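Local coordinates for protein Cas13d (uncultured Ruminococcus sp, PDB 6IV9) that probably acts as a CRISPR RNA-guided ribonuclease, binding crRNA and using two HEPN domains for crRNA maturation and cleavage of target RNA, at residues A[332-345]-A[473-485]. The protein carries 2 engineered substitutions. Residues are numbered along the deposited sequence; the frame is centred on the assembly and turned at random.
With nucleotides of chain B.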
ATOM      1  N   ASP A 332     -17.836 -11.071 -23.249  1.00 39.83           N
ATOM      2  CA  ASP A 332     -18.176 -10.071 -24.287  1.00 35.99           C
ATOM      3  C   ASP A 332     -17.280  -8.837 -24.145  1.00 38.65           C
ATOM      4  O   ASP A 332     -17.788  -7.742 -24.201  1.00 36.63           O
ATOM      5  CB  ASP A 332     -19.674  -9.774 -24.271  1.00 44.53           C
ATOM      6  CG  ASP A 332     -20.510 -10.990 -24.631  1.00 54.48           C
ATOM      7  OD1 ASP A 332     -20.158 -11.677 -25.587  1.00 57.12           O
ATOM      8  OD2 ASP A 332     -21.476 -11.255 -23.929  1.00 58.38           O
ATOM      9  N   PHE A 333     -15.977  -9.045 -24.026  1.00 33.15           N
ATOM     10  CA  PHE A 333     -15.038  -7.914 -23.865  1.00 31.51           C
ATOM     11  C   PHE A 333     -15.076  -6.988 -25.083  1.00 32.60           C
ATOM     12  O   PHE A 333     -15.041  -5.797 -24.917  1.00 30.23           O
ATOM     13  CB  PHE A 333     -13.624  -8.444 -23.663  1.00 30.20           C
ATOM     14  CG  PHE A 333     -12.581  -7.369 -23.581  1.00 31.36           C
ATOM     15  CD1 PHE A 333     -11.974  -6.893 -24.724  1.00 29.77           C
ATOM     16  CD2 PHE A 333     -12.209  -6.836 -22.361  1.00 32.43           C
ATOM     17  CE1 PHE A 333     -11.010  -5.908 -24.658  1.00 31.93           C
ATOM     18  CE2 PHE A 333     -11.239  -5.854 -22.299  1.00 28.99           C
ATOM     19  CZ  PHE A 333     -10.646  -5.394 -23.445  1.00 27.85           C
ATOM     20  N   ILE A 334     -15.129  -7.547 -26.285  1.00 31.33           N
ATOM     21  CA  ILE A 334     -15.106  -6.676 -27.492  1.00 33.47           C
ATOM     22  C   ILE A 334     -16.354  -5.792 -27.523  1.00 33.72           C
ATOM     23  O   ILE A 334     -16.227  -4.610 -27.724  1.00 39.23           O
ATOM     24  CB  ILE A 334     -14.948  -7.519 -28.764  1.00 35.86           C
ATOM     25  CG1 ILE A 334     -13.681  -8.366 -28.706  1.00 37.58           C
ATOM     26  CG2 ILE A 334     -14.967  -6.625 -29.982  1.00 42.42           C
ATOM     27  CD1 ILE A 334     -13.471  -9.243 -29.911  1.00 40.99           C
ATOM     28  N   GLU A 335     -17.525  -6.372 -27.315  1.00 35.89           N
ATOM     29  CA  GLU A 335     -18.777  -5.580 -27.322  1.00 36.45           C
ATOM     30  C   GLU A 335     -18.728  -4.562 -26.181  1.00 36.74           C
ATOM     31  O   GLU A 335     -19.137  -3.455 -26.367  1.00 36.05           O
ATOM     32  CB  GLU A 335     -19.975  -6.512 -27.198  1.00 40.59           C
ATOM     33  CG  GLU A 335     -21.299  -5.795 -27.189  1.00 41.01           C
ATOM     34  CD  GLU A 335     -21.717  -5.194 -28.517  1.00 51.10           C
ATOM     35  OE1 GLU A 335     -21.056  -5.461 -29.517  1.00 44.97           O
ATOM     36  OE2 GLU A 335     -22.704  -4.456 -28.529  1.00 52.08           O
ATOM     37  N   GLY A 336     -18.194  -4.958 -25.037  1.00 38.92           N
ATOM     38  CA  GLY A 336     -18.083  -4.075 -23.868  1.00 36.61           C
ATOM     39  C   GLY A 336     -17.139  -2.913 -24.109  1.00 34.25           C
ATOM     40  O   GLY A 336     -17.216  -1.956 -23.371  1.00 41.69           O
ATOM     41  N   ASN A 337     -16.222  -3.055 -25.052  1.00 29.42           N
ATOM     42  CA  ASN A 337     -15.194  -2.029 -25.340  1.00 31.15           C
ATOM     43  C   ASN A 337     -15.293  -1.552 -26.789  1.00 31.53           C
ATOM     44  O   ASN A 337     -14.321  -1.035 -27.288  1.00 31.22           O
ATOM     45  CB  ASN A 337     -13.810  -2.571 -24.998  1.00 32.28           C
ATOM     46  CG  ASN A 337     -13.657  -2.779 -23.512  1.00 27.56           C
ATOM     47  OD1 ASN A 337     -13.301  -1.871 -22.806  1.00 32.58           O
ATOM     48  ND2 ASN A 337     -13.957  -3.961 -23.039  1.00 29.82           N
ATOM     49  N   LYS A 338     -16.472  -1.685 -27.386  1.00 34.18           N
ATOM     50  CA  LYS A 338     -16.692  -1.400 -28.830  1.00 37.47           C
ATOM     51  C   LYS A 338     -16.409   0.056 -29.190  1.00 34.11           C
ATOM     52  O   LYS A 338     -15.973   0.287 -30.277  1.00 37.24           O
ATOM     53  CB  LYS A 338     -18.105  -1.799 -29.255  1.00 37.06           C
ATOM     54  CG  LYS A 338     -19.224  -1.050 -28.559  1.00 39.76           C
ATOM     55  CD  LYS A 338     -20.565  -1.702 -28.681  1.00 46.08           C
ATOM     56  CE  LYS A 338     -21.150  -1.539 -30.060  1.00 44.99           C
ATOM     57  NZ  LYS A 338     -22.516  -2.083 -30.123  1.00 50.93           N
ATOM     58  N   VAL A 339     -16.720   0.995 -28.324  1.00 31.88           N
ATOM     59  CA  VAL A 339     -16.482   2.391 -28.755  1.00 32.05           C
ATOM     60  C   VAL A 339     -14.992   2.639 -28.988  1.00 37.84           C
ATOM     61  O   VAL A 339     -14.639   3.082 -30.050  1.00 33.59           O
ATOM     62  CB  VAL A 339     -17.009   3.342 -27.679  1.00 32.90           C
ATOM     63  CG1 VAL A 339     -16.614   4.762 -27.980  1.00 38.34           C
ATOM     64  CG2 VAL A 339     -18.497   3.205 -27.468  1.00 36.59           C
ATOM     65  N   ASN A 340     -14.151   2.343 -28.008  1.00 32.53           N
ATOM     66  CA  ASN A 340     -12.703   2.573 -28.196  1.00 30.63           C
ATOM     67  C   ASN A 340     -12.156   1.659 -29.288  1.00 32.01           C
ATOM     68  O   ASN A 340     -11.358   2.115 -30.072  1.00 32.26           O
ATOM     69  CB  ASN A 340     -11.933   2.451 -26.886  1.00 31.17           C
ATOM     70  CG  ASN A 340     -12.239   3.591 -25.947  1.00 34.42           C
ATOM     71  OD1 ASN A 340     -13.112   4.388 -26.212  1.00 30.82           O
ATOM     72  ND2 ASN A 340     -11.516   3.666 -24.852  1.00 27.75           N
ATOM     73  N   ILE A 341     -12.584   0.406 -29.310  1.00 32.92           N
ATOM     74  CA  ILE A 341     -12.029  -0.538 -30.317  1.00 36.40           C
ATOM     75  C   ILE A 341     -12.366  -0.046 -31.731  1.00 39.74           C
ATOM     76  O   ILE A 341     -11.475  -0.034 -32.553  1.00 33.08           O
ATOM     77  CB  ILE A 341     -12.503  -1.973 -30.050  1.00 38.17           C
ATOM     78  CG1 ILE A 341     -11.799  -2.559 -28.825  1.00 37.43           C
ATOM     79  CG2 ILE A 341     -12.283  -2.829 -31.279  1.00 38.81           C
ATOM     80  CD1 ILE A 341     -12.445  -3.784 -28.270  1.00 37.37           C
ATOM     81  N   SER A 342     -13.595   0.406 -31.958  1.00 42.07           N
ATOM     82  CA  SER A 342     -13.991   0.889 -33.307  1.00 41.23           C
ATOM     83  C   SER A 342     -13.141   2.085 -33.705  1.00 38.43           C
ATOM     84  O   SER A 342     -12.589   2.059 -34.779  1.00 43.74           O
ATOM     85  CB  SER A 342     -15.415   1.301 -33.309  1.00 44.95           C
ATOM     86  OG  SER A 342     -16.238   0.187 -33.121  1.00 50.86           O
ATOM     87  N   LEU A 343     -12.996   3.049 -32.812  1.00 35.10           N
ATOM     88  CA  LEU A 343     -12.226   4.272 -33.108  1.00 35.23           C
ATOM     89  C   LEU A 343     -10.789   3.890 -33.448  1.00 33.74           C
ATOM     90  O   LEU A 343     -10.236   4.466 -34.352  1.00 35.59           O
ATOM     91  CB  LEU A 343     -12.214   5.108 -31.831  1.00 41.33           C
ATOM     92  CG  LEU A 343     -12.992   6.416 -31.822  1.00 53.71           C
ATOM     93  CD1 LEU A 343     -13.961   6.518 -32.988  1.00 52.46           C
ATOM     94  CD2 LEU A 343     -13.711   6.595 -30.498  1.00 49.04           C
ATOM     95  N   LEU A 344     -10.199   2.986 -32.681  1.00 35.11           N
ATOM     96  CA  LEU A 344      -8.786   2.587 -32.888  1.00 36.43           C
ATOM     97  C   LEU A 344      -8.589   1.852 -34.216  1.00 40.18           C
ATOM     98  O   LEU A 344      -7.592   2.083 -34.872  1.00 38.46           O
ATOM     99  CB  LEU A 344      -8.363   1.739 -31.693  1.00 37.31           C
ATOM    100  CG  LEU A 344      -8.232   2.516 -30.391  1.00 32.06           C
ATOM    101  CD1 LEU A 344      -7.939   1.581 -29.247  1.00 36.23           C
ATOM    102  CD2 LEU A 344      -7.157   3.564 -30.521  1.00 35.94           C
ATOM    103  N   ILE A 345      -9.521   0.979 -34.561  1.00 37.94           N
ATOM    104  CA  ILE A 345      -9.411   0.231 -35.837  1.00 43.61           C
ATOM    105  C   ILE A 345      -9.462   1.234 -36.991  1.00 43.66           C
ATOM    106  O   ILE A 345      -8.639   1.150 -37.860  1.00 47.60           O
ATOM    107  CB  ILE A 345     -10.529  -0.818 -35.901  1.00 44.20           C
ATOM    108  CG1 ILE A 345     -10.223  -2.004 -34.992  1.00 39.15           C
ATOM    109  CG2 ILE A 345     -10.779  -1.250 -37.329  1.00 49.69           C
ATOM    110  CD1 ILE A 345     -11.365  -2.937 -34.812  1.00 39.42           C
ATOM    111  N   LEU A 473     -21.488   5.136 -31.612  1.00 46.82           N
ATOM    112  CA  LEU A 473     -20.563   3.978 -31.610  1.00 45.24           C
ATOM    113  C   LEU A 473     -21.108   2.859 -30.722  1.00 42.17           C
ATOM    114  O   LEU A 473     -20.869   1.713 -31.028  1.00 43.90           O
ATOM    115  CB  LEU A 473     -19.182   4.463 -31.189  1.00 52.23           C
ATOM    116  CG  LEU A 473     -18.499   5.300 -32.253  1.00 55.82           C
ATOM    117  CD1 LEU A 473     -17.191   5.861 -31.758  1.00 58.80           C
ATOM    118  CD2 LEU A 473     -18.294   4.490 -33.509  1.00 56.37           C
ATOM    119  N   GLY A 474     -21.784   3.217 -29.643  1.00 39.25           N
ATOM    120  CA  GLY A 474     -22.373   2.231 -28.726  1.00 43.52           C
ATOM    121  C   GLY A 474     -23.467   1.407 -29.368  1.00 50.31           C
ATOM    122  O   GLY A 474     -23.573   0.241 -29.033  1.00 52.26           O
ATOM    123  N   LYS A 475     -24.291   2.027 -30.210  1.00 53.27           N
ATOM    124  CA  LYS A 475     -25.445   1.339 -30.854  1.00 60.28           C
ATOM    125  C   LYS A 475     -25.028   0.600 -32.125  1.00 56.71           C
ATOM    126  O   LYS A 475     -25.708  -0.343 -32.495  1.00 59.92           O
ATOM    127  CB  LYS A 475     -26.555   2.352 -31.147  1.00 59.24           C
ATOM    128  CG  LYS A 475     -27.174   2.984 -29.912  1.00 66.72           C
ATOM    129  CD  LYS A 475     -28.676   2.906 -29.892  1.00 76.03           C
ATOM    130  CE  LYS A 475     -29.322   3.974 -30.737  1.00 79.00           C
ATOM    131  NZ  LYS A 475     -28.334   4.611 -31.636  1.00 86.24           N
ATOM    132  N   ALA A 476     -23.911   0.987 -32.723  1.00 55.21           N
ATOM    133  CA  ALA A 476     -23.455   0.394 -33.998  1.00 55.38           C
ATOM    134  C   ALA A 476     -23.155  -1.096 -33.857  1.00 59.51           C
ATOM    135  O   ALA A 476     -22.790  -1.527 -32.783  1.00 54.77           O
ATOM    136  CB  ALA A 476     -22.253   1.136 -34.499  1.00 53.96           C
ATOM    137  N   ASP A 477     -23.353  -1.845 -34.936  1.00 57.96           N
ATOM    138  CA  ASP A 477     -23.071  -3.298 -34.926  1.00 63.30           C
ATOM    139  C   ASP A 477     -21.565  -3.502 -34.803  1.00 64.19           C
ATOM    140  O   ASP A 477     -20.819  -2.767 -35.436  1.00 59.97           O
ATOM    141  CB  ASP A 477     -23.513  -3.951 -36.234  1.00 68.84           C
ATOM    142  CG  ASP A 477     -24.793  -4.761 -36.132  1.00 77.62           C
ATOM    143  OD1 ASP A 477     -25.561  -4.544 -35.176  1.00 71.31           O
ATOM    144  OD2 ASP A 477     -24.998  -5.617 -37.009  1.00 82.83           O
ATOM    145  N   MET A 478     -21.142  -4.457 -33.989  1.00 62.32           N
ATOM    146  CA  MET A 478     -19.693  -4.757 -33.941  1.00 73.53           C
ATOM    147  C   MET A 478     -19.545  -6.216 -34.369  1.00 69.56           C
ATOM    148  O   MET A 478     -19.820  -7.106 -33.557  1.00 57.99           O
ATOM    149  CB  MET A 478     -19.123  -4.548 -32.537  1.00 75.79           C
ATOM    150  CG  MET A 478     -18.118  -3.439 -32.512  1.00 81.75           C
ATOM    151  SD  MET A 478     -16.439  -4.028 -32.694  1.00 81.02           S
ATOM    152  CE  MET A 478     -15.649  -2.536 -33.272  1.00 79.15           C
ATOM    153  N   ASP A 479     -19.189  -6.424 -35.629  1.00 64.27           N
ATOM    154  CA  ASP A 479     -19.082  -7.807 -36.144  1.00 71.04           C
ATOM    155  C   ASP A 479     -17.668  -8.343 -35.927  1.00 68.15           C
ATOM    156  O   ASP A 479     -16.914  -8.428 -36.891  1.00 64.33           O
ATOM    157  CB  ASP A 479     -19.588  -7.913 -37.584  1.00 76.84           C
ATOM    158  CG  ASP A 479     -19.922  -9.338 -37.997  1.00 86.17           C
ATOM    159  OD1 ASP A 479     -20.638 -10.023 -37.235  1.00 77.70           O
ATOM    160  OD2 ASP A 479     -19.459  -9.749 -39.074  1.00 84.84           O
ATOM    161  N   PHE A 480     -17.325  -8.626 -34.679  1.00 59.94           N
ATOM    162  CA  PHE A 480     -16.023  -9.258 -34.367  1.00 56.56           C
ATOM    163  C   PHE A 480     -16.322 -10.445 -33.458  1.00 45.42           C
ATOM    164  O   PHE A 480     -17.185 -10.340 -32.619  1.00 50.87           O
ATOM    165  CB  PHE A 480     -15.017  -8.242 -33.828  1.00 54.06           C
ATOM    166  CG  PHE A 480     -14.348  -7.408 -34.887  1.00 54.16           C
ATOM    167  CD1 PHE A 480     -13.327  -7.927 -35.654  1.00 56.68           C
ATOM    168  CD2 PHE A 480     -14.748  -6.109 -35.125  1.00 51.94           C
ATOM    169  CE1 PHE A 480     -12.723  -7.170 -36.639  1.00 55.62           C
ATOM    170  CE2 PHE A 480     -14.136  -5.350 -36.105  1.00 54.21           C
ATOM    171  CZ  PHE A 480     -13.124  -5.879 -36.858  1.00 57.58           C
ATOM    172  N   ASP A 481     -15.678 -11.566 -33.719  1.00 46.77           N
ATOM    173  CA  ASP A 481     -15.892 -12.774 -32.901  1.00 47.54           C
ATOM    174  C   ASP A 481     -15.175 -12.581 -31.569  1.00 41.17           C
ATOM    175  O   ASP A 481     -13.999 -12.294 -31.588  1.00 38.21           O
ATOM    176  CB  ASP A 481     -15.310 -13.988 -33.624  1.00 51.70           C
ATOM    177  CG  ASP A 481     -15.841 -15.319 -33.134  1.00 62.91           C
ATOM    178  OD1 ASP A 481     -16.543 -15.346 -32.124  1.00 66.13           O
ATOM    179  OD2 ASP A 481     -15.540 -16.321 -33.783  1.00 81.34           O
ATOM    180  N   GLU A 482     -15.882 -12.843 -30.478  1.00 40.64           N
ATOM    181  CA  GLU A 482     -15.359 -12.751 -29.093  1.00 44.09           C
ATOM    182  C   GLU A 482     -14.251 -13.790 -28.898  1.00 48.87           C
ATOM    183  O   GLU A 482     -13.358 -13.555 -28.106  1.00 41.17           O
ATOM    184  CB  GLU A 482     -16.486 -12.958 -28.089  1.00 43.19           C
ATOM    185  CG  GLU A 482     -16.081 -12.716 -26.652  1.00 48.75           C
ATOM    186  CD  GLU A 482     -15.441 -11.369 -26.356  1.00 54.82           C
ATOM    187  OE1 GLU A 482     -15.749 -10.394 -27.056  1.00 39.52           O
ATOM    188  OE2 GLU A 482     -14.632 -11.320 -25.424  1.00 46.01           O
ATOM    189  N   LYS A 483     -14.275 -14.860 -29.694  1.00 38.97           N
ATOM    190  CA  LYS A 483     -13.326 -16.000 -29.599  1.00 39.36           C
ATOM    191  C   LYS A 483     -11.921 -15.593 -30.045  1.00 33.97           C
ATOM    192  O   LYS A 483     -10.990 -16.311 -29.751  1.00 33.50           O
ATOM    193  CB  LYS A 483     -13.862 -17.225 -30.332  1.00 45.63           C
ATOM    194  CG  LYS A 483     -15.250 -17.636 -29.887  1.00 54.77           C
ATOM    195  CD  LYS A 483     -15.417 -19.108 -29.730  1.00 63.75           C
ATOM    196  CE  LYS A 483     -16.839 -19.502 -29.397  1.00 73.14           C
ATOM    197  NZ  LYS A 483     -17.167 -20.865 -29.877  1.00 76.84           N
ATOM    198  N   ILE A 484     -11.786 -14.399 -30.609  1.00 32.78           N
ATOM    199  CA  ILE A 484     -10.479 -13.863 -31.078  1.00 37.77           C
ATOM    200  C   ILE A 484      -9.533 -13.746 -29.879  1.00 39.55           C
ATOM    201  O   ILE A 484      -8.334 -13.881 -30.053  1.00 35.95           O
ATOM    202  CB  ILE A 484     -10.705 -12.486 -31.716  1.00 43.03           C
ATOM    203  CG1 ILE A 484     -11.232 -12.599 -33.143  1.00 51.64           C
ATOM    204  CG2 ILE A 484      -9.460 -11.642 -31.655  1.00 47.94           C
ATOM    205  CD1 ILE A 484     -11.667 -11.270 -33.706  1.00 59.70           C
ATOM    206  N   LEU A 485     -10.106 -13.499 -28.707  1.00 37.59           N
ATOM    207  CA  LEU A 485      -9.340 -13.249 -27.462  1.00 33.72           C
ATOM    208  C   LEU A 485      -9.160 -14.518 -26.640  1.00 35.24           C
ATOM    209  O   LEU A 485      -8.553 -14.420 -25.611  1.00 33.09           O
ATOM    210  CB  LEU A 485     -10.084 -12.197 -26.643  1.00 31.99           C
ATOM    211  CG  LEU A 485     -10.063 -10.793 -27.227  1.00 32.18           C
ATOM    212  CD1 LEU A 485     -10.977  -9.880 -26.450  1.00 35.58           C
ATOM    213  CD2 LEU A 485      -8.656 -10.247 -27.276  1.00 34.97           C
TER
ATOM    214  P     U B  43      -9.370   0.560 -15.760  1.00 29.68           P
ATOM    215  OP1   U B  43      -8.136  -0.199 -15.337  1.00 29.27           O
ATOM    216  OP2   U B  43      -9.220   1.795 -16.528  1.00 33.01           O
ATOM    217  O5'   U B  43     -10.200  -0.518 -16.577  1.00 30.65           O
ATOM    218  C5'   U B  43     -11.523  -0.230 -17.052  1.00 27.12           C
ATOM    219  C4'   U B  43     -11.904  -1.219 -18.131  1.00 28.20           C
ATOM    220  O4'   U B  43     -12.029  -2.494 -17.472  1.00 27.28           O
ATOM    221  C3'   U B  43     -13.279  -0.991 -18.785  1.00 27.85           C
ATOM    222  O3'   U B  43     -13.048  -0.132 -19.890  1.00 28.05           O
ATOM    223  C2'   U B  43     -13.688  -2.421 -19.169  1.00 26.79           C
ATOM    224  O2'   U B  43     -12.890  -2.768 -20.279  1.00 26.74           O
ATOM    225  C1'   U B  43     -13.152  -3.222 -17.974  1.00 29.74           C
ATOM    226  N1    U B  43     -14.127  -3.400 -16.889  1.00 32.36           N
ATOM    227  C2    U B  43     -15.205  -4.221 -17.117  1.00 40.42           C
ATOM    228  O2    U B  43     -15.359  -4.838 -18.150  1.00 45.28           O
ATOM    229  N3    U B  43     -16.096  -4.302 -16.085  1.00 44.05           N
ATOM    230  C4    U B  43     -16.026  -3.666 -14.873  1.00 48.68           C
ATOM    231  O4    U B  43     -16.912  -3.856 -14.042  1.00 62.34           O
ATOM    232  C5    U B  43     -14.882  -2.834 -14.706  1.00 44.43           C
ATOM    233  C6    U B  43     -13.994  -2.728 -15.695  1.00 40.64           C
ATOM    234  P     A B  44     -13.708   1.334 -20.003  1.00 29.55           P
ATOM    235  OP1   A B  44     -13.025   2.001 -21.127  1.00 29.28           O
ATOM    236  OP2   A B  44     -13.591   1.992 -18.660  1.00 29.31           O
ATOM    237  O5'   A B  44     -15.264   0.997 -20.162  1.00 32.12           O
ATOM    238  C5'   A B  44     -15.764   0.592 -21.485  1.00 32.88           C
ATOM    239  C4'   A B  44     -17.261   0.760 -21.577  1.00 30.51           C
ATOM    240  O4'   A B  44     -17.939  -0.148 -20.667  1.00 32.70           O
ATOM    241  C3'   A B  44     -17.728   2.164 -21.182  1.00 36.37           C
ATOM    242  O3'   A B  44     -18.864   2.562 -21.961  1.00 34.21           O
ATOM    243  C2'   A B  44     -18.080   1.983 -19.721  1.00 36.40           C
ATOM    244  O2'   A B  44     -19.050   2.881 -19.251  1.00 37.92           O
ATOM    245  C1'   A B  44     -18.700   0.604 -19.737  1.00 36.51           C
ATOM    246  N9    A B  44     -18.609  -0.069 -18.452  1.00 41.64           N
ATOM    247  C8    A B  44     -17.548  -0.164 -17.576  1.00 45.36           C
ATOM    248  N7    A B  44     -17.799  -0.902 -16.523  1.00 49.02           N
ATOM    249  C5    A B  44     -19.104  -1.329 -16.724  1.00 53.77           C
ATOM    250  C6    A B  44     -19.944  -2.157 -15.978  1.00 61.87           C
ATOM    251  N6    A B  44     -19.587  -2.704 -14.817  1.00 67.35           N
ATOM    252  N1    A B  44     -21.190  -2.391 -16.456  1.00 66.34           N
ATOM    253  C2    A B  44     -21.541  -1.845 -17.627  1.00 60.67           C
ATOM    254  N3    A B  44     -20.830  -1.057 -18.431  1.00 58.60           N
ATOM    255  C4    A B  44     -19.610  -0.832 -17.912  1.00 51.64           C
TER
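Lys-338 reaches across to carbonyls at and just past the C-terminal end of helix 467-475, where its NZ bonds to Ala-476 O (2.7 Å) almost in line with that carbonyl and to Gly-474 O (2.8 Å) from above the carbonyl plane. A bend at chi3 (-74°) turns the ammonium into this site, and a salt bridge from NZ to Glu-335 OE2 (2.9 Å) completes a three-oxygen grip. A methionine in its place would probably leave the Gly-474 and Ala-476 carbonyls without this donor and the Glu-335 carboxylate without its countercharge. Some way along, Glu-482 receives two successive backbone amides in the weakly bonded helical turn about 333-336: Ile-334 N meets the syn lone pair of OE1 (3.0 Å), while Phe-333 N approaches OE2 (3.0 Å) from above the carboxylate plane. Lys-489 pairs with the same OE2.

Between these polar sites, Met-478 lays CG against Lys-338 CB (3.6 Å) and SD against Ile-334 CG2. Beyond the lysine, Leu-473 CD1 packs on Leu-343 CD1 (3.5 Å). Over one face of the Phe-333 ring, Asn-337 ND2 sits above the centre and bonds back to Phe-333 O; its OD1 accepts a hydrogen bond from O2' of U43 of chain B (2.7 Å), which ties segment 332-345 to a crRNA ribose on a side away from 473-485. Helix 353-366 backs Ile-334 and Phe-480, and helix 400-418 packs against Val-339 and Leu-344.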